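Local coordinates for eukaryotic translation initiation factor 2A (Schizosaccharomyces pombe, PDB 3WJ9), which probably directs codon-dependent binding of initiator methionyl-tRNA to 40S ribosomal subunits during translation of a small number of specific mRNAs, at residues A[9-14]-A[396-401]. Sequence-based numbering, arbitrary orientation.
Sequences YRSSKS and EEFNEL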
loop_
_atom_site.group_PDB
_atom_site.type_symbol
_atom_site.label_atom_id
_atom_site.label_comp_id
_atom_site.label_asym_id
_atom_site.label_seq_id
_atom_site.Cartn_x
_atom_site.Cartn_y
_atom_site.Cartn_z
ATOM N N TYR A 9 -10.256 -3.504 -13.652
ATOM C CA TYR A 9 -9.223 -4.050 -14.520
ATOM C C TYR A 9 -8.770 -3.004 -15.525
ATOM O O TYR A 9 -9.550 -2.146 -15.937
ATOM C CB TYR A 9 -9.722 -5.301 -15.253
ATOM C CG TYR A 9 -10.709 -5.017 -16.365
ATOM C CD1 TYR A 9 -12.068 -4.929 -16.106
ATOM C CD2 TYR A 9 -10.280 -4.847 -17.677
ATOM C CE1 TYR A 9 -12.973 -4.671 -17.118
ATOM C CE2 TYR A 9 -11.177 -4.587 -18.695
ATOM C CZ TYR A 9 -12.523 -4.502 -18.410
ATOM O OH TYR A 9 -13.420 -4.245 -19.421
ATOM N N ARG A 10 -7.504 -3.079 -15.914
ATOM C CA ARG A 10 -6.982 -2.223 -16.965
ATOM C C ARG A 10 -5.980 -2.989 -17.812
ATOM O O ARG A 10 -4.876 -3.290 -17.365
ATOM C CB ARG A 10 -6.332 -0.969 -16.382
ATOM C CG ARG A 10 -5.820 -0.004 -17.440
ATOM C CD ARG A 10 -5.145 1.202 -16.812
ATOM N NE ARG A 10 -3.954 0.832 -16.055
ATOM C CZ ARG A 10 -2.734 0.750 -16.575
ATOM N NH1 ARG A 10 -2.540 1.020 -17.858
ATOM N NH2 ARG A 10 -1.708 0.407 -15.812
ATOM N N SER A 11 -6.378 -3.320 -19.033
ATOM C CA SER A 11 -5.482 -3.987 -19.963
ATOM C C SER A 11 -5.028 -2.995 -21.021
ATOM O O SER A 11 -5.551 -1.883 -21.101
ATOM C CB SER A 11 -6.166 -5.194 -20.607
ATOM O OG SER A 11 -7.294 -4.797 -21.366
ATOM N N SER A 12 -4.058 -3.398 -21.835
ATOM C CA SER A 12 -3.573 -2.561 -22.928
ATOM C C SER A 12 -4.690 -2.237 -23.907
ATOM O O SER A 12 -4.593 -1.301 -24.700
ATOM C CB SER A 12 -2.424 -3.253 -23.664
ATOM O OG SER A 12 -2.866 -4.450 -24.279
ATOM N N LYS A 13 -5.758 -3.019 -23.830
ATOM C CA LYS A 13 -6.850 -2.944 -24.780
ATOM C C LYS A 13 -8.064 -2.210 -24.223
ATOM O O LYS A 13 -8.752 -1.496 -24.951
ATOM C CB LYS A 13 -7.221 -4.361 -25.214
ATOM C CG LYS A 13 -8.695 -4.681 -25.263
ATOM C CD LYS A 13 -8.874 -5.882 -26.157
ATOM C CE LYS A 13 -10.289 -6.386 -26.207
ATOM N NZ LYS A 13 -10.229 -7.772 -26.730
ATOM N N SER A 14 -8.315 -2.372 -22.929
ATOM C CA SER A 14 -9.509 -1.792 -22.327
ATOM C C SER A 14 -9.332 -1.483 -20.847
ATOM O O SER A 14 -8.284 -1.758 -20.259
ATOM C CB SER A 14 -10.700 -2.735 -22.517
ATOM O OG SER A 14 -11.874 -2.203 -21.929
ATOM N N GLU A 396 -10.182 -15.208 -17.154
ATOM C CA GLU A 396 -10.215 -14.357 -18.327
ATOM C C GLU A 396 -8.808 -14.153 -18.868
ATOM O O GLU A 396 -7.900 -13.779 -18.129
ATOM C CB GLU A 396 -10.883 -13.027 -17.971
ATOM C CG GLU A 396 -11.100 -12.071 -19.116
ATOM C CD GLU A 396 -12.149 -11.018 -18.801
ATOM O OE1 GLU A 396 -13.253 -11.394 -18.361
ATOM O OE2 GLU A 396 -11.849 -9.814 -18.946
ATOM N N GLU A 397 -8.634 -14.415 -20.159
ATOM C CA GLU A 397 -7.326 -14.326 -20.793
ATOM C C GLU A 397 -7.092 -12.931 -21.358
ATOM O O GLU A 397 -7.979 -12.346 -21.973
ATOM C CB GLU A 397 -7.202 -15.373 -21.904
ATOM C CG GLU A 397 -5.846 -15.417 -22.590
ATOM C CD GLU A 397 -5.890 -16.186 -23.895
ATOM O OE1 GLU A 397 -4.845 -16.729 -24.308
ATOM O OE2 GLU A 397 -6.973 -16.238 -24.518
ATOM N N PHE A 398 -5.892 -12.402 -21.143
ATOM C CA PHE A 398 -5.514 -11.106 -21.693
ATOM C C PHE A 398 -4.235 -11.220 -22.514
ATOM O O PHE A 398 -3.458 -12.158 -22.339
ATOM C CB PHE A 398 -5.317 -10.074 -20.578
ATOM C CG PHE A 398 -6.567 -9.761 -19.802
ATOM C CD1 PHE A 398 -6.948 -10.546 -18.727
ATOM C CD2 PHE A 398 -7.352 -8.673 -20.142
ATOM C CE1 PHE A 398 -8.091 -10.257 -18.011
ATOM C CE2 PHE A 398 -8.497 -8.379 -19.430
ATOM C CZ PHE A 398 -8.866 -9.172 -18.360
ATOM N N ASN A 399 -4.023 -10.268 -23.417
ATOM C CA ASN A 399 -2.749 -10.162 -24.119
ATOM C C ASN A 399 -1.757 -9.380 -23.270
ATOM O O ASN A 399 -0.695 -9.885 -22.911
ATOM C CB ASN A 399 -2.921 -9.493 -25.485
ATOM C CG ASN A 399 -1.595 -9.215 -26.171
ATOM O OD1 ASN A 399 -1.045 -8.119 -26.063
ATOM N ND2 ASN A 399 -1.073 -10.212 -26.878
ATOM N N GLU A 400 -2.119 -8.144 -22.943
ATOM C CA GLU A 400 -1.295 -7.317 -22.073
ATOM C C GLU A 400 -2.137 -6.663 -20.982
ATOM O O GLU A 400 -2.624 -5.544 -21.139
ATOM C CB GLU A 400 -0.557 -6.253 -22.887
ATOM C CG GLU A 400 0.679 -5.698 -22.203
ATOM C CD GLU A 400 1.482 -4.784 -23.105
ATOM O OE1 GLU A 400 0.895 -4.213 -24.047
ATOM O OE2 GLU A 400 2.701 -4.640 -22.875
ATOM N N LEU A 401 -2.311 -7.382 -19.878
ATOM C CA LEU A 401 -3.035 -6.864 -18.722
ATOM C C LEU A 401 -2.082 -6.114 -17.798
ATOM O O LEU A 401 -0.951 -6.544 -17.576
ATOM C CB LEU A 401 -3.724 -7.998 -17.963
ATOM C CG LEU A 401 -4.422 -7.616 -16.655
ATOM C CD1 LEU A 401 -5.660 -6.772 -16.922
ATOM C CD2 LEU A 401 -4.769 -8.850 -15.842
#
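Ser11 and Leu401 sit at one end of the pairing that closes the beta-propeller forming the N-terminal part of the factor, an antiparallel non-hydrogen-bonded pair with their CA atoms 4.0 Å apart. Just beyond, Ser12 N donates to Glu400 O at 2.7 Å, with an N-H...O angle of 162°. Ser12 OG adds a weak bond to Glu400 O at 3.3 Å. The strands are 6-11 and 401-406: one blade takes strands from both ends of the chain, the Velcro closure of propellers, and Arg10 continues the ladder through backbone hydrogen bonds to Tyr402 and Gln403. Segment 396-401 leads in from strand 392-397 of the preceding blade. On its way Phe398, CG beside its backbone N (chi1 -64°), swings its ring to Ser11, and Phe398 CD2 is 3.7 Å from Ser11 CB; the Tyr9 ring meets it obliquely and more loosely. Leu401 CD1 lies 4.0 Å above the Phe398 plane, over the ring centre, while also touching Arg10 O. Ser11 OG accepts from Ser14 N at 3.1 Å, an ST motif at the turn into strand 15-19. Glu400 extends past Ser12 CB, and its OE2 forms a salt bridge with Arg378.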